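Local coordinates for protein putative thiosugar synthase (Amycolatopsis orientalis, PDB 4N6F) that probably acts as a 2-thiosugar synthase of the ThiG family, taking sulphur from a sulphur-carrier protein, and binds a hexose 6-phosphate in its barrel, at residues A148-L153 against R181-Q186. Numbering follows the deposited sequence.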
loop_
_atom_site.group_PDB
_atom_site.type_symbol
_atom_site.label_atom_id
_atom_site.label_comp_id
_atom_site.label_asym_id
_atom_site.label_seq_id
_atom_site.Cartn_x
_atom_site.Cartn_y
_atom_site.Cartn_z
ATOM N N ALA A 148 22.594 15.411 -8.989
ATOM C CA ALA A 148 23.490 16.535 -8.731
ATOM C C ALA A 148 22.813 17.591 -7.851
ATOM O O ALA A 148 23.418 18.122 -6.923
ATOM C CB ALA A 148 23.975 17.153 -10.038
ATOM N N THR A 149 21.555 17.889 -8.145
ATOM C CA THR A 149 20.779 18.818 -7.329
ATOM C C THR A 149 20.676 18.307 -5.887
ATOM O O THR A 149 20.914 19.053 -4.933
ATOM C CB THR A 149 19.357 19.008 -7.903
ATOM O OG1 THR A 149 19.442 19.398 -9.281
ATOM C CG2 THR A 149 18.585 20.073 -7.117
ATOM N N ALA A 150 20.332 17.031 -5.741
ATOM C CA ALA A 150 20.145 16.443 -4.424
ATOM C C ALA A 150 21.437 16.511 -3.609
ATOM O O ALA A 150 21.423 16.856 -2.421
ATOM C CB ALA A 150 19.661 15.007 -4.555
ATOM N N ARG A 151 22.556 16.205 -4.257
ATOM C CA ARG A 151 23.858 16.274 -3.605
ATOM C C ARG A 151 24.262 17.686 -3.184
ATOM O O ARG A 151 24.837 17.879 -2.108
ATOM C CB ARG A 151 24.939 15.666 -4.502
ATOM C CG ARG A 151 24.798 14.167 -4.673
ATOM C CD ARG A 151 25.939 13.604 -5.509
ATOM N NE ARG A 151 25.953 12.142 -5.497
ATOM C CZ ARG A 151 26.612 11.384 -6.371
ATOM N NH1 ARG A 151 27.308 11.934 -7.364
ATOM N NH2 ARG A 151 26.552 10.064 -6.277
ATOM N N ALA A 152 23.995 18.671 -4.029
ATOM C CA ALA A 152 24.273 20.052 -3.655
ATOM C C ALA A 152 23.421 20.434 -2.440
ATOM O O ALA A 152 23.880 21.151 -1.549
ATOM C CB ALA A 152 23.987 20.981 -4.827
ATOM N N LEU A 153 22.180 19.949 -2.399
ATOM C CA LEU A 153 21.285 20.274 -1.282
ATOM C C LEU A 153 21.707 19.593 0.012
ATOM O O LEU A 153 21.633 20.194 1.085
ATOM C CB LEU A 153 19.818 19.984 -1.633
ATOM C CG LEU A 153 19.263 20.972 -2.663
ATOM C CD1 LEU A 153 17.895 20.529 -3.150
ATOM C CD2 LEU A 153 19.211 22.404 -2.139
ATOM N N ARG A 181 14.475 5.791 -6.146
ATOM C CA ARG A 181 15.185 4.774 -5.355
ATOM C C ARG A 181 16.698 5.011 -5.366
ATOM O O ARG A 181 17.335 5.017 -4.317
ATOM C CB ARG A 181 14.890 3.368 -5.873
ATOM C CG ARG A 181 15.441 2.240 -5.002
ATOM C CD ARG A 181 15.317 0.881 -5.695
ATOM N NE ARG A 181 13.932 0.569 -6.087
ATOM C CZ ARG A 181 13.485 0.408 -7.340
ATOM N NH1 ARG A 181 12.200 0.138 -7.543
ATOM N NH2 ARG A 181 14.300 0.497 -8.393
ATOM N N GLU A 182 17.258 5.206 -6.557
ATOM C CA GLU A 182 18.676 5.522 -6.711
ATOM C C GLU A 182 19.069 6.775 -5.946
ATOM O O GLU A 182 20.124 6.825 -5.315
ATOM C CB GLU A 182 19.042 5.715 -8.188
ATOM C CG GLU A 182 20.449 6.274 -8.394
ATOM C CD GLU A 182 20.825 6.433 -9.855
ATOM O OE1 GLU A 182 21.378 5.478 -10.441
ATOM O OE2 GLU A 182 20.576 7.526 -10.406
ATOM N N LEU A 183 18.227 7.797 -6.032
ATOM C CA LEU A 183 18.497 9.059 -5.353
ATOM C C LEU A 183 18.528 8.843 -3.842
ATOM O O LEU A 183 19.429 9.333 -3.155
ATOM C CB LEU A 183 17.455 10.098 -5.756
ATOM C CG LEU A 183 17.581 11.504 -5.176
ATOM C CD1 LEU A 183 16.833 12.513 -6.037
ATOM C CD2 LEU A 183 17.061 11.562 -3.749
ATOM N N ILE A 184 17.561 8.085 -3.325
ATOM C CA ILE A 184 17.520 7.770 -1.896
ATOM C C ILE A 184 18.765 6.992 -1.441
ATOM O O ILE A 184 19.317 7.261 -0.363
ATOM C CB ILE A 184 16.234 7.006 -1.526
ATOM C CG1 ILE A 184 15.034 7.935 -1.658
ATOM C CG2 ILE A 184 16.296 6.491 -0.088
ATOM C CD1 ILE A 184 13.695 7.226 -1.655
ATOM N N GLU A 185 19.210 6.041 -2.260
ATOM C CA GLU A 185 20.451 5.294 -1.967
ATOM C C GLU A 185 21.670 6.204 -1.867
ATOM O O GLU A 185 22.540 5.975 -1.043
ATOM C CB GLU A 185 20.734 4.235 -3.040
ATOM C CG GLU A 185 19.732 3.089 -3.067
ATOM C CD GLU A 185 19.970 2.108 -4.216
ATOM O OE1 GLU A 185 20.949 2.277 -4.976
ATOM O OE2 GLU A 185 19.169 1.165 -4.363
ATOM N N GLN A 186 21.730 7.231 -2.702
ATOM C CA GLN A 186 22.919 8.091 -2.799
ATOM C C GLN A 186 22.948 9.248 -1.808
ATOM O O GLN A 186 24.003 9.836 -1.560
ATOM C CB GLN A 186 23.034 8.652 -4.225
ATOM C CG GLN A 186 23.457 7.615 -5.253
ATOM C CD GLN A 186 24.790 6.966 -4.922
ATOM O OE1 GLN A 186 24.925 5.753 -5.005
ATOM N NE2 GLN A 186 25.774 7.765 -4.532
HETATM O O HOH W 1 25.977 11.252 -2.886
#
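A150 and L183 make the apolar part of this contact. The methyl CB of A150 points at the other helix and meets the end of the leucine, with CB of A150 4.1 Å from CD1 of L183. L183 sets its CG anti to the backbone N (chi1 -179°), which carries the branched end across to A150. The side chain of A150 also touches I143 and L161, on two neighbouring barrel strands, so this buried pair lies where the two helices meet the outside of the barrel. The helices are 147-156 and 177-186, two successive outer helices of the TIM barrel. They follow strands 138-143 and 161-164, which lie side by side in the parallel sheet.

The polar part lies farther out, between two exposed residues. The chain of R151 is extended from CG to NE and brings the guanidinium over to Q186. NH2 of R151 lies 3.0 Å from NE2 of Q186 as modelled. The amide comes to the edge of the guanidinium, and the two planes are 71° apart. A water joins the same two residues. It donates to the backbone O of Q186 at 2.8 Å and accepts a weak bond from NE of R151.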